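Local structure of 3-hydroxyisobutyryl-CoA hydrolase (Mycobacterium thermoresistibile, 4HDT) at residues A87-N98 against L289-L300. The protein probably hydrolyses 3-hydroxyisobutyryl-CoA (3-hydroxy-2-methylpropanoyl-CoA) to the free acid and coenzyme A, and belongs to the crotonase family. Sequence-based numbering, arbitrary orientation.
Sequences ARRFWFDEYRLN and LRQEYRVSCASL
With CG anti to the carbonyl carbon in both Trp91 (chi1 -72°) and Tyr95, the two rings reach from helix 87-98 to Ser296, while Tyr293 of 289-299 holds its CG anti to the backbone N (chi1 -177°) and sends its ring back toward helix 87-98, against Trp91 CB and the CE2 edge of Tyr95. Ser296 CB lies over the six-membered ring of Trp91 in a CH-pi contact, 3.6 Å from the ring centroid. Leu300 CG meets the edge of the same ring, 3.6 Å from Trp91 CZ3, and Leu300 CD2 reaches Ala87 CB. Tyr95 points its hydroxyl at Ser296, with OH and OG 2.8 Å apart and OG close to the plane of the ring; Glu292 O, 3.1 Å from Ser296 OG, is an alternative acceptor for the serine proton. Asp150 OD2 also hydrogen-bonds to Tyr95 OH, so the buried phenol has polar partners from two parts of the chain. The Tyr293 ring fills a hole formed by Arg88, Trp91, Phe92 and Tyr95, its edge turned to Arg88 O, with CE1 3.7 Å from that oxygen. Trp91 and Tyr95 reciprocate as knobs into holes. At one end Leu289 CD2 packs on Tyr95 CB at 3.8 Å; at the other, Arg88 lays its aliphatic CD along Cys297 SG. A water takes a weak bond from Arg88 NH1 and donates to Cys297 O, whereas NH2 of this arginine binds Asp83 O. The helices run nearly antiparallel, at 164° with axes 10.4 Å apart. Helix 35-49 packs on Phe90 and Leu97, helix 73-81 on Trp91 and Leu300, and helix 266-279 on Val295, so the pair joins the helices following the early strands of the crotonase-like core to its C-terminal helical region.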
loop_
_atom_site.group_PDB
_atom_site.type_symbol
_atom_site.label_atom_id
_atom_site.label_comp_id
_atom_site.label_asym_id
_atom_site.label_seq_id
_atom_site.Cartn_x
_atom_site.Cartn_y
_atom_site.Cartn_z
ATOM N N ALA A 87 8.088 16.029 2.155
ATOM C CA ALA A 87 7.596 14.866 1.440
ATOM C C ALA A 87 8.752 13.943 1.029
ATOM O O ALA A 87 8.680 12.729 1.240
ATOM C CB ALA A 87 6.776 15.246 0.221
ATOM N N ARG A 88 9.790 14.495 0.428
ATOM C CA ARG A 88 10.913 13.654 0.037
ATOM C C ARG A 88 11.603 12.975 1.221
ATOM O O ARG A 88 11.964 11.785 1.169
ATOM C CB ARG A 88 11.913 14.431 -0.798
ATOM C CG ARG A 88 11.343 14.816 -2.150
ATOM C CD ARG A 88 12.445 15.343 -3.039
ATOM N NE ARG A 88 12.882 16.632 -2.554
ATOM C CZ ARG A 88 12.336 17.792 -2.901
ATOM N NH1 ARG A 88 11.357 17.841 -3.795
ATOM N NH2 ARG A 88 12.813 18.902 -2.370
ATOM N N ARG A 89 11.774 13.696 2.316
ATOM C CA ARG A 89 12.423 13.087 3.442
ATOM C C ARG A 89 11.536 12.000 4.042
ATOM O O ARG A 89 12.023 10.952 4.459
ATOM C CB ARG A 89 12.757 14.108 4.500
ATOM C CG ARG A 89 13.617 13.514 5.617
ATOM C CD ARG A 89 14.992 13.013 5.128
ATOM N NE ARG A 89 15.452 11.893 5.939
ATOM C CZ ARG A 89 16.665 11.334 5.882
ATOM N NH1 ARG A 89 17.603 11.814 5.057
ATOM N NH2 ARG A 89 16.954 10.297 6.682
ATOM N N PHE A 90 10.241 12.279 4.117
ATOM C CA PHE A 90 9.270 11.297 4.622
ATOM C C PHE A 90 9.368 10.012 3.784
ATOM O O PHE A 90 9.490 8.920 4.333
ATOM C CB PHE A 90 7.830 11.870 4.613
ATOM C CG PHE A 90 6.768 10.840 4.900
ATOM C CD1 PHE A 90 6.579 10.352 6.175
ATOM C CD2 PHE A 90 6.011 10.333 3.873
ATOM C CE1 PHE A 90 5.602 9.410 6.461
ATOM C CE2 PHE A 90 5.047 9.374 4.118
ATOM C CZ PHE A 90 4.856 8.884 5.431
ATOM N N TRP A 91 9.289 10.168 2.479
ATOM C CA TRP A 91 9.312 8.991 1.587
ATOM C C TRP A 91 10.654 8.276 1.695
ATOM O O TRP A 91 10.699 7.043 1.645
ATOM C CB TRP A 91 9.040 9.409 0.161
ATOM C CG TRP A 91 7.648 9.807 -0.122
ATOM C CD1 TRP A 91 6.538 9.283 0.430
ATOM C CD2 TRP A 91 7.209 10.789 -1.049
ATOM N NE1 TRP A 91 5.416 9.876 -0.079
ATOM C CE2 TRP A 91 5.802 10.813 -1.003
ATOM C CE3 TRP A 91 7.861 11.653 -1.917
ATOM C CZ2 TRP A 91 5.028 11.684 -1.823
ATOM C CZ3 TRP A 91 7.103 12.507 -2.741
ATOM C CH2 TRP A 91 5.712 12.528 -2.673
ATOM N N PHE A 92 11.742 9.021 1.790
ATOM C CA PHE A 92 13.062 8.409 1.954
ATOM C C PHE A 92 13.079 7.473 3.177
ATOM O O PHE A 92 13.457 6.309 3.082
ATOM C CB PHE A 92 14.122 9.524 2.061
ATOM C CG PHE A 92 15.535 9.075 1.883
ATOM C CD1 PHE A 92 16.290 8.677 2.953
ATOM C CD2 PHE A 92 16.123 9.116 0.640
ATOM C CE1 PHE A 92 17.616 8.272 2.790
ATOM C CE2 PHE A 92 17.430 8.711 0.455
ATOM C CZ PHE A 92 18.173 8.280 1.530
ATOM N N ASP A 93 12.654 7.962 4.329
ATOM C CA ASP A 93 12.609 7.188 5.555
ATOM C C ASP A 93 11.536 6.084 5.502
ATOM O O ASP A 93 11.749 4.970 5.976
ATOM C CB ASP A 93 12.367 8.108 6.759
ATOM C CG ASP A 93 13.575 8.965 7.099
ATOM O OD1 ASP A 93 14.757 8.583 6.786
ATOM O OD2 ASP A 93 13.386 10.053 7.720
ATOM N N GLU A 94 10.389 6.393 4.899
ATOM C CA GLU A 94 9.311 5.418 4.832
ATOM C C GLU A 94 9.680 4.230 3.952
ATOM O O GLU A 94 9.456 3.088 4.346
ATOM C CB GLU A 94 8.030 6.051 4.301
ATOM C CG GLU A 94 6.824 5.114 4.299
ATOM C CD GLU A 94 5.610 5.750 3.676
ATOM O OE1 GLU A 94 5.802 6.478 2.680
ATOM O OE2 GLU A 94 4.473 5.529 4.143
ATOM N N TYR A 95 10.264 4.507 2.809
ATOM C CA TYR A 95 10.596 3.426 1.876
ATOM C C TYR A 95 11.744 2.596 2.437
ATOM O O TYR A 95 11.780 1.378 2.274
ATOM C CB TYR A 95 10.893 3.892 0.460
ATOM C CG TYR A 95 9.758 4.646 -0.262
ATOM C CD1 TYR A 95 8.509 4.837 0.316
ATOM C CD2 TYR A 95 9.975 5.190 -1.495
ATOM C CE1 TYR A 95 7.514 5.566 -0.319
ATOM C CE2 TYR A 95 8.986 5.910 -2.155
ATOM C CZ TYR A 95 7.779 6.132 -1.561
ATOM O OH TYR A 95 6.871 6.912 -2.254
ATOM N N ARG A 96 12.690 3.208 3.127
ATOM C CA ARG A 96 13.677 2.429 3.839
ATOM C C ARG A 96 13.071 1.504 4.919
ATOM O O ARG A 96 13.493 0.347 5.075
ATOM C CB ARG A 96 14.753 3.370 4.426
ATOM C CG ARG A 96 15.728 3.877 3.350
ATOM C CD ARG A 96 16.501 5.150 3.760
ATOM N NE ARG A 96 17.233 4.996 4.991
ATOM C CZ ARG A 96 18.504 4.581 5.093
ATOM N NH1 ARG A 96 19.200 4.240 4.009
ATOM N NH2 ARG A 96 19.093 4.484 6.288
ATOM N N LEU A 97 12.068 1.995 5.629
ATOM C CA LEU A 97 11.347 1.187 6.586
ATOM C C LEU A 97 10.627 0.033 5.881
ATOM O O LEU A 97 10.678 -1.113 6.352
ATOM C CB LEU A 97 10.335 2.041 7.370
ATOM C CG LEU A 97 9.276 1.288 8.226
ATOM C CD1 LEU A 97 9.924 0.480 9.328
ATOM C CD2 LEU A 97 8.228 2.251 8.803
ATOM N N ASN A 98 9.939 0.346 4.783
ATOM C CA ASN A 98 9.220 -0.718 4.001
ATOM C C ASN A 98 10.173 -1.858 3.619
ATOM O O ASN A 98 9.875 -3.047 3.805
ATOM C CB ASN A 98 8.543 -0.141 2.729
ATOM C CG ASN A 98 7.572 1.007 2.990
ATOM O OD1 ASN A 98 7.540 1.983 2.206
ATOM N ND2 ASN A 98 6.755 0.898 4.024
ATOM N N LEU A 289 11.480 0.042 -4.927
ATOM C CA LEU A 289 11.299 1.281 -4.145
ATOM C C LEU A 289 12.098 2.432 -4.747
ATOM O O LEU A 289 11.700 3.568 -4.639
ATOM C CB LEU A 289 11.706 1.061 -2.685
ATOM C CG LEU A 289 10.715 0.166 -1.913
ATOM C CD1 LEU A 289 11.322 -0.433 -0.645
ATOM C CD2 LEU A 289 9.483 0.951 -1.576
ATOM N N ARG A 290 13.273 2.155 -5.317
ATOM C CA ARG A 290 14.046 3.238 -5.958
ATOM C C ARG A 290 13.273 3.867 -7.115
ATOM O O ARG A 290 13.322 5.068 -7.306
ATOM C CB ARG A 290 15.366 2.726 -6.540
ATOM C CG ARG A 290 16.388 2.286 -5.560
ATOM C CD ARG A 290 17.623 1.825 -6.364
ATOM N NE ARG A 290 18.143 0.546 -5.893
ATOM C CZ ARG A 290 19.048 0.428 -4.929
ATOM N NH1 ARG A 290 19.571 1.498 -4.311
ATOM N NH2 ARG A 290 19.414 -0.776 -4.555
ATOM N N GLN A 291 12.573 3.036 -7.886
ATOM C CA GLN A 291 11.743 3.495 -8.978
ATOM C C GLN A 291 10.570 4.287 -8.426
ATOM O O GLN A 291 10.251 5.381 -8.904
ATOM C CB GLN A 291 11.246 2.319 -9.810
ATOM C CG GLN A 291 10.338 2.667 -10.978
ATOM C CD GLN A 291 10.180 1.459 -11.884
ATOM O OE1 GLN A 291 11.017 1.227 -12.774
ATOM N NE2 GLN A 291 9.173 0.675 -11.631
ATOM N N GLU A 292 9.928 3.741 -7.410
ATOM C CA GLU A 292 8.791 4.412 -6.814
ATOM C C GLU A 292 9.197 5.784 -6.269
ATOM O O GLU A 292 8.434 6.753 -6.317
ATOM C CB GLU A 292 8.198 3.570 -5.685
ATOM C CG GLU A 292 7.407 2.335 -6.138
ATOM C CD GLU A 292 6.892 1.471 -4.997
ATOM O OE1 GLU A 292 7.026 1.872 -3.831
ATOM O OE2 GLU A 292 6.347 0.371 -5.269
ATOM N N TYR A 293 10.397 5.890 -5.745
ATOM C CA TYR A 293 10.843 7.167 -5.178
ATOM C C TYR A 293 10.995 8.220 -6.288
ATOM O O TYR A 293 10.596 9.365 -6.104
ATOM C CB TYR A 293 12.172 6.972 -4.439
ATOM C CG TYR A 293 12.704 8.200 -3.759
ATOM C CD1 TYR A 293 12.100 8.684 -2.581
ATOM C CD2 TYR A 293 13.808 8.867 -4.265
ATOM C CE1 TYR A 293 12.571 9.805 -1.945
ATOM C CE2 TYR A 293 14.272 9.991 -3.644
ATOM C CZ TYR A 293 13.675 10.468 -2.493
ATOM O OH TYR A 293 14.219 11.620 -1.933
ATOM N N ARG A 294 11.566 7.836 -7.431
ATOM C CA ARG A 294 11.638 8.756 -8.592
ATOM C C ARG A 294 10.231 9.225 -8.977
ATOM O O ARG A 294 9.998 10.411 -9.200
ATOM C CB ARG A 294 12.286 8.097 -9.816
ATOM C CG ARG A 294 13.760 7.755 -9.600
ATOM C CD ARG A 294 14.312 6.974 -10.782
ATOM N NE ARG A 294 15.763 6.969 -10.837
ATOM C CZ ARG A 294 16.482 6.433 -11.840
ATOM N NH1 ARG A 294 15.874 5.819 -12.860
ATOM N NH2 ARG A 294 17.810 6.502 -11.820
ATOM N N VAL A 295 9.290 8.287 -9.022
ATOM C CA VAL A 295 7.912 8.597 -9.412
ATOM C C VAL A 295 7.254 9.545 -8.409
ATOM O O VAL A 295 6.626 10.543 -8.814
ATOM C CB VAL A 295 7.099 7.310 -9.614
ATOM C CG1 VAL A 295 5.608 7.549 -9.789
ATOM C CG2 VAL A 295 7.649 6.515 -10.822
ATOM N N SER A 296 7.405 9.255 -7.115
ATOM C CA SER A 296 6.828 10.121 -6.070
ATOM C C SER A 296 7.423 11.529 -6.125
ATOM O O SER A 296 6.702 12.499 -6.069
ATOM C CB SER A 296 6.983 9.507 -4.684
ATOM O OG SER A 296 6.314 8.239 -4.604
ATOM N N CYS A 297 8.745 11.608 -6.244
ATOM C CA CYS A 297 9.433 12.888 -6.377
ATOM C C CYS A 297 8.913 13.681 -7.566
ATOM O O CYS A 297 8.687 14.901 -7.454
ATOM C CB CYS A 297 10.918 12.666 -6.512
ATOM S SG CYS A 297 11.757 12.253 -4.955
ATOM N N ALA A 298 8.753 13.013 -8.708
ATOM C CA ALA A 298 8.209 13.672 -9.901
ATOM C C ALA A 298 6.775 14.179 -9.654
ATOM O O ALA A 298 6.437 15.322 -10.061
ATOM C CB ALA A 298 8.269 12.728 -11.098
ATOM N N SER A 299 5.969 13.370 -8.972
ATOM C CA SER A 299 4.585 13.738 -8.693
ATOM C C SER A 299 4.497 15.039 -7.853
ATOM O O SER A 299 3.521 15.790 -7.965
ATOM C CB SER A 299 3.842 12.615 -7.999
ATOM O OG SER A 299 4.135 12.664 -6.626
ATOM N N LEU A 300 5.503 15.319 -7.034
ATOM C CA LEU A 300 5.474 16.576 -6.276
ATOM C C LEU A 300 5.423 17.829 -7.150
ATOM O O LEU A 300 4.979 18.889 -6.701
ATOM C CB LEU A 300 6.678 16.691 -5.337
ATOM C CG LEU A 300 6.686 15.849 -4.103
ATOM C CD1 LEU A 300 8.056 16.065 -3.431
ATOM C CD2 LEU A 300 5.528 16.240 -3.162
HETATM O O HOH W 1 10.406 16.721 -6.529
#